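Local coordinates for protein beta-1,4-mannanase (PDB 1PMH) that binds mannohexaose, and probably mannan chains, as the family 27 carbohydrate-binding module of a beta-1,4-mannanase, at residues 74-88 and 141-155. Sequence-based numbering, arbitrary orientation. Where two conformers were deposited one is given.
Sequences EGQFDFTGYKSVEFE and HKAFAIPEDFRTKKR. With BMA (beta-D-mannopyranose), chain B.
Lys83 lies against Arg151, although both side chains are positively charged. CG of Lys83 sits over the centre of one guanidinium face, and CG of Glu148 lies over the opposite face, nearer its rim. Lys83 NZ and Arg151 NH1 are 4.3 Å apart and share a water that accepts from both. Arg151 NE and NH2 grip Ile146 O side-on; the oxygen lies in the guanidinium plane, 2.9 Å from each nitrogen. With an alanine in place of Arg151, Ile146 O would probably lose these two donors and a gap would open beside the Lys83 chain. Ile146 CD1 reaches across to 74-88, 3.9 Å from Tyr82 CB, and also touches Phe79 CD1 and Val85 CG2. The contact spans both sheets of the jellyroll beta-sandwich. In one sheet, strand 84-88 runs antiparallel to 141-145. In the other, 76-78 pairs with 153-155. The type II beta turn from Phe79 to Tyr82 lies between 76-78 and 84-88. Phe79 N donates to Thr152 O from above the carbonyl plane, and the same oxygen lies at the edge of the Phe79 ring. On the 84-88 sheet, His141 NE2 donates to Glu86 OE2 at 2.8 Å and 171°, on the anti side of the carboxylate. CG of His141 is anti to the backbone N (chi1 -176°), which puts NE2 within bonding distance of Glu86. Glu88 CG packs over one ring face. Glu86 also forms salt bridges with Arg179 and Arg181. At the glycan pocket, in one conformer of Glu74, Arg155 meets it with NE to OE1 (2.9 Å) and NH2 to OE2 (3.0 Å). The carboxylate is turned 62° from the guanidinium plane. Arg155 NH1 donates to Asn110 O, and its NH2 lies 3.6 Å from O6 of a bound mannose.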
ATOM      1  N   GLU A  74      14.253   8.623   9.611  1.00 18.18           N
ATOM      2  CA  GLU A  74      15.287   9.367   8.915  1.00 18.83           C
ATOM      3  C   GLU A  74      16.471   8.478   8.541  1.00 18.56           C
ATOM      4  O   GLU A  74      17.503   8.966   8.076  1.00 20.46           O
ATOM      5  CB  GLU A  74      15.764  10.695   9.497  0.50 20.04           C
ATOM      6  CG  GLU A  74      14.755  11.803   9.352  0.50 19.27           C
ATOM      7  CD  GLU A  74      14.613  12.348   7.953  0.50 20.19           C
ATOM      8  OE1 GLU A  74      15.263  11.940   6.959  0.50 19.04           O
ATOM      9  OE2 GLU A  74      13.731  13.215   7.871  0.50 19.77           O
ATOM     10  N   GLY A  75      16.325   7.169   8.654  1.00 17.42           N
ATOM     11  CA  GLY A  75      17.381   6.299   8.174  1.00 19.03           C
ATOM     12  C   GLY A  75      17.524   6.317   6.681  1.00 16.01           C
ATOM     13  O   GLY A  75      16.630   6.730   5.966  1.00 17.35           O
ATOM     14  N   GLN A  76      18.679   5.827   6.231  1.00 16.37           N
ATOM     15  CA  GLN A  76      18.948   5.596   4.838  1.00 16.31           C
ATOM     16  C   GLN A  76      19.010   4.085   4.639  1.00 18.60           C
ATOM     17  O   GLN A  76      19.187   3.320   5.596  1.00 21.48           O
ATOM     18  CB  GLN A  76      20.132   6.459   4.367  0.60 20.80           C
ATOM     19  CG  GLN A  76      19.915   7.998   4.595  0.60 21.94           C
ATOM     20  CD  GLN A  76      19.706   8.917   3.361  0.60 17.96           C
ATOM     21  OE1 GLN A  76      18.893   9.898   3.395  0.60 19.09           O
ATOM     22  NE2 GLN A  76      20.408   8.596   2.275  0.60 14.36           N
ATOM     23  N   PHE A  77      18.735   3.640   3.433  1.00 16.60           N
ATOM     24  CA  PHE A  77      18.763   2.234   3.092  1.00 17.43           C
ATOM     25  C   PHE A  77      19.474   2.116   1.769  1.00 16.39           C
ATOM     26  O   PHE A  77      19.249   2.920   0.860  1.00 16.04           O
ATOM     27  CB  PHE A  77      17.343   1.672   2.963  1.00 18.52           C
ATOM     28  CG  PHE A  77      17.284   0.191   2.640  1.00 18.21           C
ATOM     29  CD1 PHE A  77      17.339  -0.759   3.635  1.00 20.95           C
ATOM     30  CD2 PHE A  77      17.097  -0.224   1.330  1.00 18.39           C
ATOM     31  CE1 PHE A  77      17.298  -2.118   3.323  1.00 23.18           C
ATOM     32  CE2 PHE A  77      16.983  -1.563   1.007  1.00 21.09           C
ATOM     33  CZ  PHE A  77      17.112  -2.491   1.993  1.00 22.06           C
ATOM     34  N   ASP A  78      20.344   1.127   1.652  1.00 17.30           N
ATOM     35  CA  ASP A  78      21.096   0.893   0.432  1.00 17.25           C
ATOM     36  C   ASP A  78      20.292   0.031  -0.512  1.00 17.04           C
ATOM     37  O   ASP A  78      20.181  -1.182  -0.327  1.00 19.01           O
ATOM     38  CB  ASP A  78      22.455   0.300   0.780  1.00 19.57           C
ATOM     39  CG  ASP A  78      23.391   0.321  -0.399  1.00 21.81           C
ATOM     40  OD1 ASP A  78      22.925   0.605  -1.524  1.00 19.03           O
ATOM     41  OD2 ASP A  78      24.593   0.058  -0.241  1.00 25.26           O
ATOM     42  N   PHE A  79      19.690   0.674  -1.511  1.00 16.77           N
ATOM     43  CA  PHE A  79      18.910  -0.001  -2.539  1.00 17.29           C
ATOM     44  C   PHE A  79      19.749  -0.641  -3.645  1.00 18.16           C
ATOM     45  O   PHE A  79      19.179  -1.139  -4.603  1.00 18.73           O
ATOM     46  CB  PHE A  79      17.841   0.922  -3.130  1.00 16.95           C
ATOM     47  CG  PHE A  79      16.750   1.330  -2.184  1.00 16.62           C
ATOM     48  CD1 PHE A  79      15.634   0.542  -2.008  1.00 17.96           C
ATOM     49  CD2 PHE A  79      16.817   2.520  -1.466  1.00 18.25           C
ATOM     50  CE1 PHE A  79      14.639   0.936  -1.150  1.00 19.77           C
ATOM     51  CE2 PHE A  79      15.807   2.916  -0.587  1.00 17.94           C
ATOM     52  CZ  PHE A  79      14.727   2.092  -0.430  1.00 18.57           C
ATOM     53  N   THR A  80      21.074  -0.598  -3.539  1.00 18.70           N
ATOM     54  CA  THR A  80      21.915  -1.325  -4.474  1.00 19.10           C
ATOM     55  C   THR A  80      21.445  -2.767  -4.601  1.00 18.94           C
ATOM     56  O   THR A  80      21.286  -3.465  -3.598  1.00 20.42           O
ATOM     57  CB  THR A  80      23.394  -1.272  -4.052  1.00 20.48           C
ATOM     58  OG1 THR A  80      23.821   0.101  -3.968  1.00 20.36           O
ATOM     59  CG2 THR A  80      24.328  -1.938  -5.075  1.00 23.22           C
ATOM     60  N   GLY A  81      21.216  -3.197  -5.831  1.00 20.95           N
ATOM     61  CA  GLY A  81      20.773  -4.560  -6.070  1.00 22.86           C
ATOM     62  C   GLY A  81      19.303  -4.822  -5.897  1.00 19.75           C
ATOM     63  O   GLY A  81      18.847  -5.920  -6.211  1.00 22.35           O
ATOM     64  N   TYR A  82      18.548  -3.829  -5.447  1.00 18.26           N
ATOM     65  CA  TYR A  82      17.091  -3.971  -5.385  1.00 18.11           C
ATOM     66  C   TYR A  82      16.509  -3.338  -6.637  1.00 18.00           C
ATOM     67  O   TYR A  82      16.926  -2.263  -7.046  1.00 21.39           O
ATOM     68  CB  TYR A  82      16.527  -3.308  -4.119  1.00 17.38           C
ATOM     69  CG  TYR A  82      16.952  -4.009  -2.831  1.00 17.86           C
ATOM     70  CD1 TYR A  82      18.144  -3.699  -2.185  1.00 18.47           C
ATOM     71  CD2 TYR A  82      16.165  -4.975  -2.234  1.00 19.10           C
ATOM     72  CE1 TYR A  82      18.522  -4.324  -1.017  1.00 19.60           C
ATOM     73  CE2 TYR A  82      16.522  -5.619  -1.049  1.00 20.14           C
ATOM     74  CZ  TYR A  82      17.708  -5.307  -0.459  1.00 19.13           C
ATOM     75  OH  TYR A  82      18.100  -5.907   0.718  1.00 22.49           O
ATOM     76  N   LYS A  83      15.532  -4.016  -7.248  1.00 17.31           N
ATOM     77  CA  LYS A  83      15.016  -3.635  -8.553  1.00 17.42           C
ATOM     78  C   LYS A  83      13.522  -3.408  -8.595  1.00 17.18           C
ATOM     79  O   LYS A  83      13.042  -2.855  -9.576  1.00 18.09           O
ATOM     80  CB  LYS A  83      15.432  -4.622  -9.660  1.00 17.76           C
ATOM     81  CG  LYS A  83      16.950  -4.783  -9.753  1.00 19.32           C
ATOM     82  CD  LYS A  83      17.301  -5.566 -10.989  1.00 19.74           C
ATOM     83  CE  LYS A  83      18.792  -5.659 -11.170  1.00 21.81           C
ATOM     84  NZ  LYS A  83      19.168  -6.245 -12.461  1.00 24.53           N
ATOM     85  N   SER A  84      12.784  -3.791  -7.549  1.00 17.08           N
ATOM     86  CA  SER A  84      11.349  -3.613  -7.569  1.00 17.38           C
ATOM     87  C   SER A  84      10.784  -3.479  -6.165  1.00 15.87           C
ATOM     88  O   SER A  84      11.372  -3.941  -5.194  1.00 16.78           O
ATOM     89  CB  SER A  84      10.643  -4.771  -8.311  1.00 18.87           C
ATOM     90  OG  SER A  84      10.772  -6.005  -7.653  1.00 20.34           O
ATOM     91  N   VAL A  85       9.611  -2.877  -6.098  1.00 15.11           N
ATOM     92  CA  VAL A  85       8.728  -2.896  -4.910  1.00 15.15           C
ATOM     93  C   VAL A  85       7.420  -3.544  -5.337  1.00 15.08           C
ATOM     94  O   VAL A  85       6.804  -3.099  -6.285  1.00 16.04           O
ATOM     95  CB  VAL A  85       8.480  -1.479  -4.350  1.00 15.48           C
ATOM     96  CG1 VAL A  85       7.475  -1.568  -3.194  1.00 16.54           C
ATOM     97  CG2 VAL A  85       9.826  -0.889  -3.867  1.00 16.80           C
ATOM     98  N   GLU A  86       7.054  -4.597  -4.635  1.00 15.22           N
ATOM     99  CA  GLU A  86       5.880  -5.385  -4.913  1.00 15.20           C
ATOM    100  C   GLU A  86       4.900  -5.277  -3.756  1.00 14.97           C
ATOM    101  O   GLU A  86       5.307  -5.070  -2.605  1.00 15.57           O
ATOM    102  CB  GLU A  86       6.298  -6.852  -5.066  1.00 17.27           C
ATOM    103  CG  GLU A  86       5.199  -7.766  -5.557  1.00 18.89           C
ATOM    104  CD  GLU A  86       5.747  -9.120  -5.913  1.00 23.75           C
ATOM    105  OE1 GLU A  86       6.896  -9.157  -6.446  1.00 27.90           O
ATOM    106  OE2 GLU A  86       4.998 -10.113  -5.741  1.00 24.30           O
ATOM    107  N   PHE A  87       3.611  -5.400  -4.005  1.00 15.03           N
ATOM    108  CA  PHE A  87       2.598  -5.331  -2.956  1.00 14.75           C
ATOM    109  C   PHE A  87       1.328  -6.005  -3.427  1.00 14.85           C
ATOM    110  O   PHE A  87       1.106  -6.172  -4.639  1.00 15.06           O
ATOM    111  CB  PHE A  87       2.318  -3.872  -2.581  1.00 15.92           C
ATOM    112  CG  PHE A  87       1.673  -3.114  -3.700  1.00 16.66           C
ATOM    113  CD1 PHE A  87       0.281  -3.115  -3.834  1.00 18.31           C
ATOM    114  CD2 PHE A  87       2.440  -2.528  -4.690  1.00 17.78           C
ATOM    115  CE1 PHE A  87      -0.311  -2.572  -4.935  1.00 20.18           C
ATOM    116  CE2 PHE A  87       1.814  -1.954  -5.810  1.00 20.92           C
ATOM    117  CZ  PHE A  87       0.453  -1.968  -5.907  1.00 19.58           C
ATOM    118  N   GLU A  88       0.475  -6.347  -2.451  1.00 15.03           N
ATOM    119  CA  GLU A  88      -0.883  -6.795  -2.701  1.00 15.10           C
ATOM    120  C   GLU A  88      -1.818  -5.867  -1.937  1.00 14.97           C
ATOM    121  O   GLU A  88      -1.601  -5.570  -0.770  1.00 15.75           O
ATOM    122  CB  GLU A  88      -1.082  -8.249  -2.218  1.00 17.06           C
ATOM    123  CG  GLU A  88      -0.206  -9.266  -2.938  0.60 19.86           C
ATOM    124  CD  GLU A  88      -0.399 -10.701  -2.471  0.60 21.71           C
ATOM    125  OE1 GLU A  88      -1.500 -11.209  -2.691  0.60 21.90           O
ATOM    126  OE2 GLU A  88       0.573 -11.324  -1.978  0.60 24.52           O
ATOM    127  N   HIS A 141      -2.258  -6.708  -7.428  1.00 17.48           N
ATOM    128  CA  HIS A 141      -0.947  -7.266  -7.128  1.00 17.43           C
ATOM    129  C   HIS A 141      -0.008  -6.770  -8.205  1.00 16.88           C
ATOM    130  O   HIS A 141      -0.126  -7.164  -9.372  1.00 19.67           O
ATOM    131  CB  HIS A 141      -1.020  -8.792  -7.139  1.00 18.21           C
ATOM    132  CG  HIS A 141       0.245  -9.478  -6.757  1.00 19.18           C
ATOM    133  ND1 HIS A 141       0.380 -10.849  -6.799  1.00 25.41           N
ATOM    134  CD2 HIS A 141       1.403  -9.007  -6.248  1.00 17.78           C
ATOM    135  CE1 HIS A 141       1.522 -11.173  -6.217  1.00 28.76           C
ATOM    136  NE2 HIS A 141       2.242 -10.081  -6.067  1.00 19.71           N
ATOM    137  N   LYS A 142       0.939  -5.900  -7.840  1.00 16.71           N
ATOM    138  CA  LYS A 142       1.823  -5.257  -8.821  1.00 17.36           C
ATOM    139  C   LYS A 142       3.218  -5.199  -8.251  1.00 15.78           C
ATOM    140  O   LYS A 142       3.392  -5.230  -7.045  1.00 17.34           O
ATOM    141  CB  LYS A 142       1.415  -3.794  -9.109  1.00 22.51           C
ATOM    142  CG  LYS A 142       0.049  -3.579  -9.684  1.00 25.48           C
ATOM    143  CD  LYS A 142       0.002  -3.902 -11.139  1.00 30.60           C
ATOM    144  CE  LYS A 142      -1.271  -3.410 -11.811  1.00 35.32           C
ATOM    145  NZ  LYS A 142      -1.586  -4.247 -13.019  0.90 36.99           N
ATOM    146  N   ALA A 143       4.167  -5.039  -9.164  1.00 16.92           N
ATOM    147  CA  ALA A 143       5.530  -4.656  -8.846  1.00 17.72           C
ATOM    148  C   ALA A 143       5.921  -3.484  -9.705  1.00 17.27           C
ATOM    149  O   ALA A 143       5.706  -3.524 -10.901  1.00 20.16           O
ATOM    150  CB  ALA A 143       6.495  -5.813  -9.047  1.00 20.02           C
ATOM    151  N   PHE A 144       6.531  -2.482  -9.099  1.00 16.05           N
ATOM    152  CA  PHE A 144       7.040  -1.326  -9.807  1.00 16.06           C
ATOM    153  C   PHE A 144       8.549  -1.286  -9.737  1.00 16.87           C
ATOM    154  O   PHE A 144       9.120  -1.658  -8.707  1.00 17.32           O
ATOM    155  CB  PHE A 144       6.466  -0.030  -9.237  1.00 16.68           C
ATOM    156  CG  PHE A 144       4.990   0.095  -9.332  1.00 16.21           C
ATOM    157  CD1 PHE A 144       4.351  -0.093 -10.520  1.00 19.11           C
ATOM    158  CD2 PHE A 144       4.224   0.467  -8.246  1.00 18.55           C
ATOM    159  CE1 PHE A 144       2.971   0.008 -10.588  1.00 20.72           C
ATOM    160  CE2 PHE A 144       2.882   0.646  -8.338  1.00 19.94           C
ATOM    161  CZ  PHE A 144       2.238   0.383  -9.486  1.00 19.51           C
ATOM    162  N   ALA A 145       9.180  -0.794 -10.796  1.00 17.63           N
ATOM    163  CA  ALA A 145      10.622  -0.717 -10.853  1.00 18.15           C
ATOM    164  C   ALA A 145      11.190   0.303  -9.885  1.00 17.80           C
ATOM    165  O   ALA A 145      10.666   1.418  -9.745  1.00 18.18           O
ATOM    166  CB  ALA A 145      11.097  -0.369 -12.260  1.00 19.58           C
ATOM    167  N   ILE A 146      12.318  -0.052  -9.268  1.00 17.55           N
ATOM    168  CA  ILE A 146      13.208   0.923  -8.648  1.00 17.79           C
ATOM    169  C   ILE A 146      14.160   1.382  -9.766  1.00 18.65           C
ATOM    170  O   ILE A 146      14.903   0.549 -10.282  1.00 21.31           O
ATOM    171  CB  ILE A 146      13.973   0.351  -7.455  1.00 18.19           C
ATOM    172  CG1 ILE A 146      13.011  -0.163  -6.380  1.00 17.52           C
ATOM    173  CG2 ILE A 146      14.927   1.371  -6.888  1.00 18.69           C
ATOM    174  CD1 ILE A 146      13.669  -0.917  -5.256  1.00 20.23           C
ATOM    175  N   PRO A 147      14.188   2.657 -10.148  1.00 20.70           N
ATOM    176  CA  PRO A 147      15.038   3.101 -11.259  1.00 22.92           C
ATOM    177  C   PRO A 147      16.497   2.978 -10.861  1.00 19.81           C
ATOM    178  O   PRO A 147      16.854   3.045  -9.684  1.00 20.18           O
ATOM    179  CB  PRO A 147      14.556   4.531 -11.482  1.00 24.49           C
ATOM    180  CG  PRO A 147      13.981   4.975 -10.198  1.00 24.14           C
ATOM    181  CD  PRO A 147      13.403   3.756  -9.566  1.00 21.30           C
ATOM    182  N   GLU A 148      17.354   2.873 -11.874  1.00 23.33           N
ATOM    183  CA  GLU A 148      18.781   2.644 -11.680  1.00 23.85           C
ATOM    184  C   GLU A 148      19.387   3.721 -10.766  1.00 25.01           C
ATOM    185  O   GLU A 148      20.225   3.431  -9.898  1.00 23.06           O
ATOM    186  CB  GLU A 148      19.465   2.503 -13.050  1.00 25.25           C
ATOM    187  CG  GLU A 148      18.880   1.360 -13.885  1.00 31.72           C
ATOM    188  CD  GLU A 148      17.655   1.670 -14.755  0.50 39.05           C
ATOM    189  OE1 GLU A 148      16.490   1.790 -14.275  0.50 27.52           O
ATOM    190  OE2 GLU A 148      17.858   1.744 -15.990  0.50 47.63           O
ATOM    191  N   ASP A 149      18.963   4.981 -10.937  1.00 23.37           N
ATOM    192  CA  ASP A 149      19.526   6.072 -10.141  1.00 22.70           C
ATOM    193  C   ASP A 149      19.105   6.025  -8.680  1.00 22.43           C
ATOM    194  O   ASP A 149      19.698   6.739  -7.871  1.00 23.50           O
ATOM    195  CB  ASP A 149      19.247   7.449 -10.752  1.00 24.42           C
ATOM    196  CG  ASP A 149      17.851   7.963 -10.520  0.75 25.60           C
ATOM    197  OD1 ASP A 149      16.893   7.200 -10.639  0.75 24.23           O
ATOM    198  OD2 ASP A 149      17.610   9.181 -10.332  0.75 41.49           O
ATOM    199  N   PHE A 150      18.120   5.202  -8.314  1.00 19.02           N
ATOM    200  CA  PHE A 150      17.766   4.952  -6.899  1.00 20.07           C
ATOM    201  C   PHE A 150      18.369   3.703  -6.308  1.00 18.66           C
ATOM    202  O   PHE A 150      18.097   3.396  -5.140  1.00 20.00           O
ATOM    203  CB  PHE A 150      16.230   4.976  -6.745  1.00 20.68           C
ATOM    204  CG  PHE A 150      15.706   6.326  -6.353  1.00 19.63           C
ATOM    205  CD1 PHE A 150      15.946   7.449  -7.124  1.00 22.49           C
ATOM    206  CD2 PHE A 150      15.051   6.496  -5.137  1.00 19.91           C
ATOM    207  CE1 PHE A 150      15.553   8.707  -6.641  1.00 21.82           C
ATOM    208  CE2 PHE A 150      14.670   7.701  -4.714  1.00 21.82           C
ATOM    209  CZ  PHE A 150      14.924   8.821  -5.438  1.00 22.25           C
ATOM    210  N   ARG A 151      19.160   2.951  -7.097  1.00 20.29           N
ATOM    211  CA  ARG A 151      19.734   1.717  -6.608  1.00 20.72           C
ATOM    212  C   ARG A 151      21.052   2.058  -5.911  1.00 20.15           C
ATOM    213  O   ARG A 151      22.134   1.726  -6.364  1.00 22.04           O
ATOM    214  CB  ARG A 151      19.839   0.705  -7.724  1.00 19.73           C
ATOM    215  CG  ARG A 151      18.515   0.333  -8.325  1.00 19.80           C
ATOM    216  CD  ARG A 151      18.656  -0.720  -9.426  1.00 20.99           C
ATOM    217  NE  ARG A 151      17.434  -0.784 -10.219  1.00 20.19           N
ATOM    218  CZ  ARG A 151      17.328  -1.374 -11.396  1.00 21.25           C
ATOM    219  NH1 ARG A 151      18.326  -2.069 -11.931  1.00 22.23           N
ATOM    220  NH2 ARG A 151      16.176  -1.343 -12.033  1.00 23.10           N
ATOM    221  N   THR A 152      20.901   2.715  -4.762  1.00 19.95           N
ATOM    222  CA  THR A 152      21.971   3.318  -4.017  1.00 20.13           C
ATOM    223  C   THR A 152      21.379   3.688  -2.662  1.00 18.67           C
ATOM    224  O   THR A 152      20.197   3.410  -2.387  1.00 18.52           O
ATOM    225  CB  THR A 152      22.566   4.529  -4.764  1.00 22.84           C
ATOM    226  OG1 THR A 152      23.744   4.940  -4.035  1.00 25.29           O
ATOM    227  CG2 THR A 152      21.561   5.705  -4.927  1.00 23.12           C
ATOM    228  N   LYS A 153      22.165   4.322  -1.809  1.00 19.50           N
ATOM    229  CA  LYS A 153      21.634   4.746  -0.527  1.00 18.65           C
ATOM    230  C   LYS A 153      20.652   5.906  -0.714  1.00 17.35           C
ATOM    231  O   LYS A 153      20.977   6.919  -1.335  1.00 21.10           O
ATOM    232  CB  LYS A 153      22.771   5.117   0.413  1.00 21.16           C
ATOM    233  CG  LYS A 153      23.632   3.966   0.873  1.00 23.28           C
ATOM    234  CD  LYS A 153      24.941   4.484   1.494  1.00 26.02           C
ATOM    235  CE  LYS A 153      25.956   4.893   0.445  1.00 32.33           C
ATOM    236  NZ  LYS A 153      27.327   5.346   0.837  1.00 30.51           N
ATOM    237  N   LYS A 154      19.451   5.723  -0.159  1.00 16.29           N
ATOM    238  CA  LYS A 154      18.388   6.716  -0.226  1.00 16.10           C
ATOM    239  C   LYS A 154      17.666   6.740   1.096  1.00 15.06           C
ATOM    240  O   LYS A 154      17.684   5.799   1.873  1.00 15.82           O
ATOM    241  CB  LYS A 154      17.410   6.353  -1.359  1.00 15.91           C
ATOM    242  CG  LYS A 154      17.980   6.473  -2.795  1.00 17.82           C
ATOM    243  CD  LYS A 154      18.248   7.886  -3.205  1.00 20.58           C
ATOM    244  CE  LYS A 154      18.586   7.935  -4.671  1.00 20.84           C
ATOM    245  NZ  LYS A 154      18.870   9.312  -5.112  1.00 23.59           N
ATOM    246  N   ARG A 155      16.951   7.840   1.321  1.00 14.84           N
ATOM    247  CA  ARG A 155      16.100   8.000   2.478  1.00 14.83           C
ATOM    248  C   ARG A 155      15.056   6.884   2.498  1.00 14.75           C
ATOM    249  O   ARG A 155      14.338   6.691   1.530  1.00 16.63           O
ATOM    250  CB  ARG A 155      15.430   9.364   2.410  1.00 15.22           C
ATOM    251  CG  ARG A 155      14.688   9.800   3.619  1.00 14.75           C
ATOM    252  CD  ARG A 155      14.327  11.279   3.499  1.00 16.13           C
ATOM    253  NE  ARG A 155      13.594  11.793   4.650  1.00 16.68           N
ATOM    254  CZ  ARG A 155      12.287  11.733   4.776  1.00 17.16           C
ATOM    255  NH1 ARG A 155      11.520  11.167   3.857  1.00 20.73           N
ATOM    256  NH2 ARG A 155      11.737  12.230   5.877  1.00 19.04           N
TER
HETATM  257  C1  BMA B   6       8.906  17.819   4.342  0.50 28.33           C
HETATM  258  C2  BMA B   6       8.759  19.004   5.297  0.50 27.40           C
HETATM  259  C3  BMA B   6      10.093  19.441   5.904  0.50 31.26           C
HETATM  260  C4  BMA B   6      10.699  18.276   6.685  0.50 28.30           C
HETATM  261  C5  BMA B   6      10.844  17.100   5.728  0.50 26.61           C
HETATM  262  C6  BMA B   6      11.248  15.771   6.370  0.50 23.04           C
HETATM  263  O2  BMA B   6       7.876  18.666   6.349  0.50 37.91           O
HETATM  264  O3  BMA B   6       9.896  20.591   6.705  0.50 31.65           O
HETATM  265  O4  BMA B   6      11.966  18.627   7.201  0.50 36.19           O
HETATM  266  O5  BMA B   6       9.671  16.819   4.987  0.50 24.66           O
HETATM  267  O6  BMA B   6      10.184  15.184   7.112  0.50 28.39           O
HETATM  268  O   HOH W   1      20.930   9.502  -0.293  1.00 24.14           O
HETATM  269  O   HOH W   2      18.226  -3.955 -14.128  1.00 35.53           O